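Local atomic coordinates of peroxisomal catalase A (Saccharomyces cerevisiae, PDB entry 1A4E), a protein that breaks down hydrogen peroxide to water and oxygen with the help of a heme cofactor, probably protecting the cell from the peroxide made by peroxisomal oxidases. Residues B[164-167]-B[171-174]; B[427-432]-B[472-477]. All coordinates share one frame; numbering follows the deposited sequence.

Contact 1 of 2, residues B[164-167]-B[171-174]; sequences WDFL and ENQV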
loop_
_atom_site.group_PDB
_atom_site.type_symbol
_atom_site.label_atom_id
_atom_site.label_comp_id
_atom_site.label_asym_id
_atom_site.label_seq_id
_atom_site.Cartn_x
_atom_site.Cartn_y
_atom_site.Cartn_z
ATOM N N TRP B 164 -30.052 14.470 10.164
ATOM C CA TRP B 164 -31.491 14.306 10.174
ATOM C C TRP B 164 -32.129 14.164 8.808
ATOM O O TRP B 164 -33.199 13.561 8.724
ATOM C CB TRP B 164 -32.106 15.467 10.927
ATOM C CG TRP B 164 -31.860 15.328 12.423
ATOM C CD1 TRP B 164 -31.056 16.220 13.081
ATOM C CD2 TRP B 164 -32.367 14.355 13.251
ATOM N NE1 TRP B 164 -31.049 15.819 14.324
ATOM C CE2 TRP B 164 -31.806 14.723 14.473
ATOM C CE3 TRP B 164 -33.198 13.236 13.177
ATOM C CZ2 TRP B 164 -32.056 13.991 15.630
ATOM C CZ3 TRP B 164 -33.450 12.500 14.335
ATOM C CH2 TRP B 164 -32.884 12.876 15.552
ATOM N N ASP B 165 -31.503 14.651 7.722
ATOM C CA ASP B 165 -32.063 14.465 6.391
ATOM C C ASP B 165 -32.071 12.997 6.002
ATOM O O ASP B 165 -33.057 12.535 5.431
ATOM C CB ASP B 165 -31.270 15.217 5.329
ATOM C CG ASP B 165 -31.955 15.326 3.977
ATOM O OD1 ASP B 165 -33.176 15.355 3.937
ATOM O OD2 ASP B 165 -31.279 15.400 2.956
ATOM N N PHE B 166 -31.008 12.244 6.320
ATOM C CA PHE B 166 -30.983 10.829 6.010
ATOM C C PHE B 166 -32.038 10.094 6.836
ATOM O O PHE B 166 -32.822 9.316 6.292
ATOM C CB PHE B 166 -29.595 10.237 6.303
ATOM C CG PHE B 166 -29.533 8.745 5.999
ATOM C CD1 PHE B 166 -29.279 8.312 4.691
ATOM C CD2 PHE B 166 -29.774 7.808 7.020
ATOM C CE1 PHE B 166 -29.276 6.941 4.409
ATOM C CE2 PHE B 166 -29.769 6.446 6.725
ATOM C CZ PHE B 166 -29.520 6.014 5.422
ATOM N N LEU B 167 -32.073 10.343 8.152
ATOM C CA LEU B 167 -32.984 9.641 9.046
ATOM C C LEU B 167 -34.466 9.909 8.833
ATOM O O LEU B 167 -35.271 8.997 8.985
ATOM C CB LEU B 167 -32.602 9.974 10.483
ATOM C CG LEU B 167 -31.211 9.501 10.923
ATOM C CD1 LEU B 167 -30.906 10.027 12.316
ATOM C CD2 LEU B 167 -31.151 7.982 10.885
ATOM N N GLU B 171 -38.284 6.197 3.473
ATOM C CA GLU B 171 -37.813 4.817 3.389
ATOM C C GLU B 171 -36.681 4.461 4.349
ATOM O O GLU B 171 -36.341 3.292 4.493
ATOM C CB GLU B 171 -37.360 4.486 1.954
ATOM C CG GLU B 171 -36.405 5.438 1.234
ATOM C CD GLU B 171 -37.027 6.626 0.487
ATOM O OE1 GLU B 171 -38.213 6.937 0.654
ATOM O OE2 GLU B 171 -36.296 7.253 -0.280
ATOM N N ASN B 172 -36.102 5.452 5.026
ATOM C CA ASN B 172 -35.054 5.244 6.012
ATOM C C ASN B 172 -35.574 5.369 7.436
ATOM O O ASN B 172 -34.853 5.018 8.372
ATOM C CB ASN B 172 -33.936 6.261 5.846
ATOM C CG ASN B 172 -33.291 6.275 4.476
ATOM O OD1 ASN B 172 -33.293 5.299 3.736
ATOM N ND2 ASN B 172 -32.715 7.407 4.097
ATOM N N GLN B 173 -36.824 5.802 7.659
ATOM C CA GLN B 173 -37.425 6.092 8.968
ATOM C C GLN B 173 -37.507 4.811 9.803
ATOM O O GLN B 173 -37.832 4.954 11.038
ATOM C CB GLN B 173 -38.832 6.661 8.784
ATOM C CG GLN B 173 -38.850 7.956 7.971
ATOM C CD GLN B 173 -40.259 8.520 7.778
ATOM O OE1 GLN B 173 -41.228 7.929 8.252
ATOM N NE2 GLN B 173 -40.434 9.640 7.103
ATOM N N VAL B 174 -37.253 3.615 9.322
ATOM C CA VAL B 174 -37.167 2.382 10.107
ATOM C C VAL B 174 -36.016 2.471 11.127
ATOM O O VAL B 174 -35.874 1.639 12.017
ATOM C CB VAL B 174 -37.011 1.182 9.089
ATOM C CG1 VAL B 174 -35.659 1.158 8.413
ATOM C CG2 VAL B 174 -37.240 -0.112 9.838
#
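Leu167, near the C-terminal end of helix 160-168, comes closest to Gln173 of the following turn, with their CA atoms 5.7 Å apart. The chain leaves the helix, turns, and passes back by its last carbonyls. Asn172 makes the main contact. Its ND2 donates to Phe166 O at 2.9 Å. The N-H...O angle is 162°, and the acceptor lies in the plane of the Asn172 amide. The donor sits somewhat out of the carbonyl plane of Phe166. The same amide stacks on the Phe166 ring, the two planes 20° apart. ND2 lies over one face, displaced toward the rim, and its nearest ring atom is CE1 at 3.5 Å. Phe166 has CG anti to its backbone N (chi1 180°), which carries the ring alongside its own carbonyl and under the amide. The amide is thus held by a bond in its plane and a ring against its face. The other end of the amide is fixed too: Asn172 OD1 accepts from Lys141 NZ, on helix 141-149. That helix also packs on Phe166 through Lys141, His144 and Thr148. Leu167 adds its carbonyl rather than its side chain, with Leu167 O 3.6 Å from Gln173 CA. The extended Gln173 side chain donates from NE2 to Thr168 O. Asn172 and Gln173 thus bind carbonyls of the last turn of helix 160-168, at the tight link to helix 176-182 in the catalase fold.

Contact 2 of 2, residues B[427-432]-B[472-477]; sequences VDFVQA and FARVDK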
loop_
_atom_site.group_PDB
_atom_site.type_symbol
_atom_site.label_atom_id
_atom_site.label_comp_id
_atom_site.label_asym_id
_atom_site.label_seq_id
_atom_site.Cartn_x
_atom_site.Cartn_y
_atom_site.Cartn_z
ATOM N N VAL B 427 -45.957 -0.981 12.023
ATOM C CA VAL B 427 -45.061 -2.057 12.436
ATOM C C VAL B 427 -43.620 -1.623 12.739
ATOM O O VAL B 427 -43.004 -2.152 13.664
ATOM C CB VAL B 427 -45.133 -3.160 11.322
ATOM C CG1 VAL B 427 -44.553 -2.644 10.007
ATOM C CG2 VAL B 427 -44.412 -4.418 11.804
ATOM N N ASP B 428 -43.087 -0.635 12.011
ATOM C CA ASP B 428 -41.744 -0.127 12.245
ATOM C C ASP B 428 -41.676 1.042 13.210
ATOM O O ASP B 428 -40.611 1.620 13.420
ATOM C CB ASP B 428 -41.118 0.279 10.920
ATOM C CG ASP B 428 -40.960 -0.871 9.926
ATOM O OD1 ASP B 428 -40.854 -2.028 10.327
ATOM O OD2 ASP B 428 -40.934 -0.608 8.731
ATOM N N PHE B 429 -42.815 1.399 13.813
ATOM C CA PHE B 429 -42.875 2.444 14.821
ATOM C C PHE B 429 -43.337 1.919 16.171
ATOM O O PHE B 429 -43.082 2.559 17.190
ATOM C CB PHE B 429 -43.815 3.564 14.370
ATOM C CG PHE B 429 -43.186 4.452 13.304
ATOM C CD1 PHE B 429 -43.210 4.068 11.961
ATOM C CD2 PHE B 429 -42.551 5.641 13.680
ATOM C CE1 PHE B 429 -42.587 4.867 11.002
ATOM C CE2 PHE B 429 -41.933 6.436 12.712
ATOM C CZ PHE B 429 -41.951 6.049 11.374
ATOM N N VAL B 430 -43.967 0.735 16.194
ATOM C CA VAL B 430 -44.484 0.119 17.411
ATOM C C VAL B 430 -43.453 -0.004 18.530
ATOM O O VAL B 430 -43.672 0.521 19.620
ATOM C CB VAL B 430 -45.079 -1.276 17.033
ATOM C CG1 VAL B 430 -45.349 -2.176 18.231
ATOM C CG2 VAL B 430 -46.449 -1.047 16.444
ATOM N N GLN B 431 -42.315 -0.657 18.270
ATOM C CA GLN B 431 -41.280 -0.863 19.281
ATOM C C GLN B 431 -40.579 0.394 19.753
ATOM O O GLN B 431 -40.123 0.451 20.893
ATOM C CB GLN B 431 -40.242 -1.837 18.764
ATOM C CG GLN B 431 -40.855 -3.220 18.593
ATOM C CD GLN B 431 -39.854 -4.301 18.246
ATOM O OE1 GLN B 431 -38.664 -4.039 18.100
ATOM N NE2 GLN B 431 -40.300 -5.548 18.105
ATOM N N ALA B 432 -40.503 1.420 18.899
ATOM C CA ALA B 432 -39.951 2.703 19.302
ATOM C C ALA B 432 -40.858 3.328 20.359
ATOM O O ALA B 432 -40.399 3.888 21.354
ATOM C CB ALA B 432 -39.879 3.635 18.107
ATOM N N PHE B 472 -41.197 12.095 14.911
ATOM C CA PHE B 472 -41.382 11.802 16.322
ATOM C C PHE B 472 -42.820 11.894 16.815
ATOM O O PHE B 472 -43.166 11.265 17.812
ATOM C CB PHE B 472 -40.491 12.727 17.134
ATOM C CG PHE B 472 -39.060 12.202 17.178
ATOM C CD1 PHE B 472 -38.740 11.125 18.011
ATOM C CD2 PHE B 472 -38.068 12.795 16.391
ATOM C CE1 PHE B 472 -37.430 10.648 18.054
ATOM C CE2 PHE B 472 -36.760 12.309 16.443
ATOM C CZ PHE B 472 -36.440 11.238 17.271
ATOM N N ALA B 473 -43.674 12.645 16.103
ATOM C CA ALA B 473 -45.101 12.717 16.401
ATOM C C ALA B 473 -45.767 11.379 16.105
ATOM O O ALA B 473 -46.769 11.008 16.720
ATOM C CB ALA B 473 -45.801 13.762 15.546
ATOM N N ARG B 474 -45.175 10.632 15.168
ATOM C CA ARG B 474 -45.671 9.325 14.808
ATOM C C ARG B 474 -45.376 8.297 15.902
ATOM O O ARG B 474 -45.973 7.220 15.937
ATOM C CB ARG B 474 -45.034 8.976 13.478
ATOM C CG ARG B 474 -45.787 7.883 12.770
ATOM C CD ARG B 474 -45.449 7.885 11.305
ATOM N NE ARG B 474 -45.933 6.646 10.722
ATOM C CZ ARG B 474 -45.431 6.161 9.584
ATOM N NH1 ARG B 474 -44.461 6.793 8.916
ATOM N NH2 ARG B 474 -45.881 4.991 9.131
ATOM N N VAL B 475 -44.474 8.629 16.836
ATOM C CA VAL B 475 -44.194 7.788 17.993
ATOM C C VAL B 475 -45.090 8.253 19.138
ATOM O O VAL B 475 -45.780 7.458 19.774
ATOM C CB VAL B 475 -42.699 7.912 18.390
ATOM C CG1 VAL B 475 -42.376 7.096 19.642
ATOM C CG2 VAL B 475 -41.854 7.398 17.236
ATOM N N ASP B 476 -45.086 9.567 19.387
ATOM C CA ASP B 476 -45.850 10.194 20.456
ATOM C C ASP B 476 -45.904 11.691 20.164
ATOM O O ASP B 476 -44.874 12.344 19.981
ATOM C CB ASP B 476 -45.162 9.940 21.804
ATOM C CG ASP B 476 -45.970 10.372 23.018
ATOM O OD1 ASP B 476 -46.736 9.565 23.536
ATOM O OD2 ASP B 476 -45.822 11.504 23.465
ATOM N N LYS B 477 -47.117 12.254 20.107
ATOM C CA LYS B 477 -47.281 13.672 19.823
ATOM C C LYS B 477 -46.793 14.575 20.939
ATOM O O LYS B 477 -46.368 15.693 20.667
ATOM C CB LYS B 477 -48.748 13.943 19.514
ATOM C CG LYS B 477 -49.002 13.626 18.037
ATOM C CD LYS B 477 -50.252 12.799 17.718
ATOM C CE LYS B 477 -51.550 13.500 18.113
ATOM N NZ LYS B 477 -52.702 12.781 17.605
#
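Arg474 lies across one face of the Phe429 ring. Its guanidinium stacks there with centres 4.1 Å apart and planes at 25°, a cation-pi arrangement. Phe429 CE1 sits beneath the middle of the guanidinium, 3.4 Å from Arg474 CZ. The aliphatic part takes part as well: Arg474 CD makes a CH-pi contact over the same face, 4.0 Å from the ring centroid. The arginine reaches this far because its chain is extended from CG to NE, with CG anti to the backbone N (chi1 -161°). Val475 meets the ring at its edge, CG2 to Phe429 CD2 at 4.0 Å. The same methyl touches Ala432 CB more loosely, at 4.3 Å. The contact joins the start of helix 430-440 to the link between helices 462-473 and 477-487, within the C-terminal helical region. With an alanine at Phe429, the guanidinium of Arg474 would probably lose its flat support and be freer to swing, keeping a weak bond from NH2 to Gly425 O. Further out, Ile176 of helix 176-182 packs on Phe429, Ala432 and Val475. Arg433 donates to the carbonyls of Arg474 and Val475. Phe472 O takes the backbone N-H of both Val475 and Asp476, and Asp476 is the N-cap of helix 477-487.

How the contacts relate
Both contacts are largely buried, but only contact 2 has an exposed member, Arg474. Contact 1 is local: one side-chain amide bonds a helix carbonyl and stacks on a ring. Contact 2 joins segments 40 residues apart and has no hydrogen bond across it; stacking and apolar packing hold it. Contact 1 belongs to the main catalase region, contact 2 to the C-terminal helical region, with centres about 13 Å apart. They meet directly. Gln173 OE1 packs 3.5 Å from Arg474 NH1, and Trp164 CZ3 lies 3.9 Å from Phe472 CE2. Helix 462-473 packs on Trp164 of contact 1 and supplies Phe472 to contact 2. Asp165 also reaches Tyr388 of a neighbouring subunit, whereas contact 2 touches no other chain.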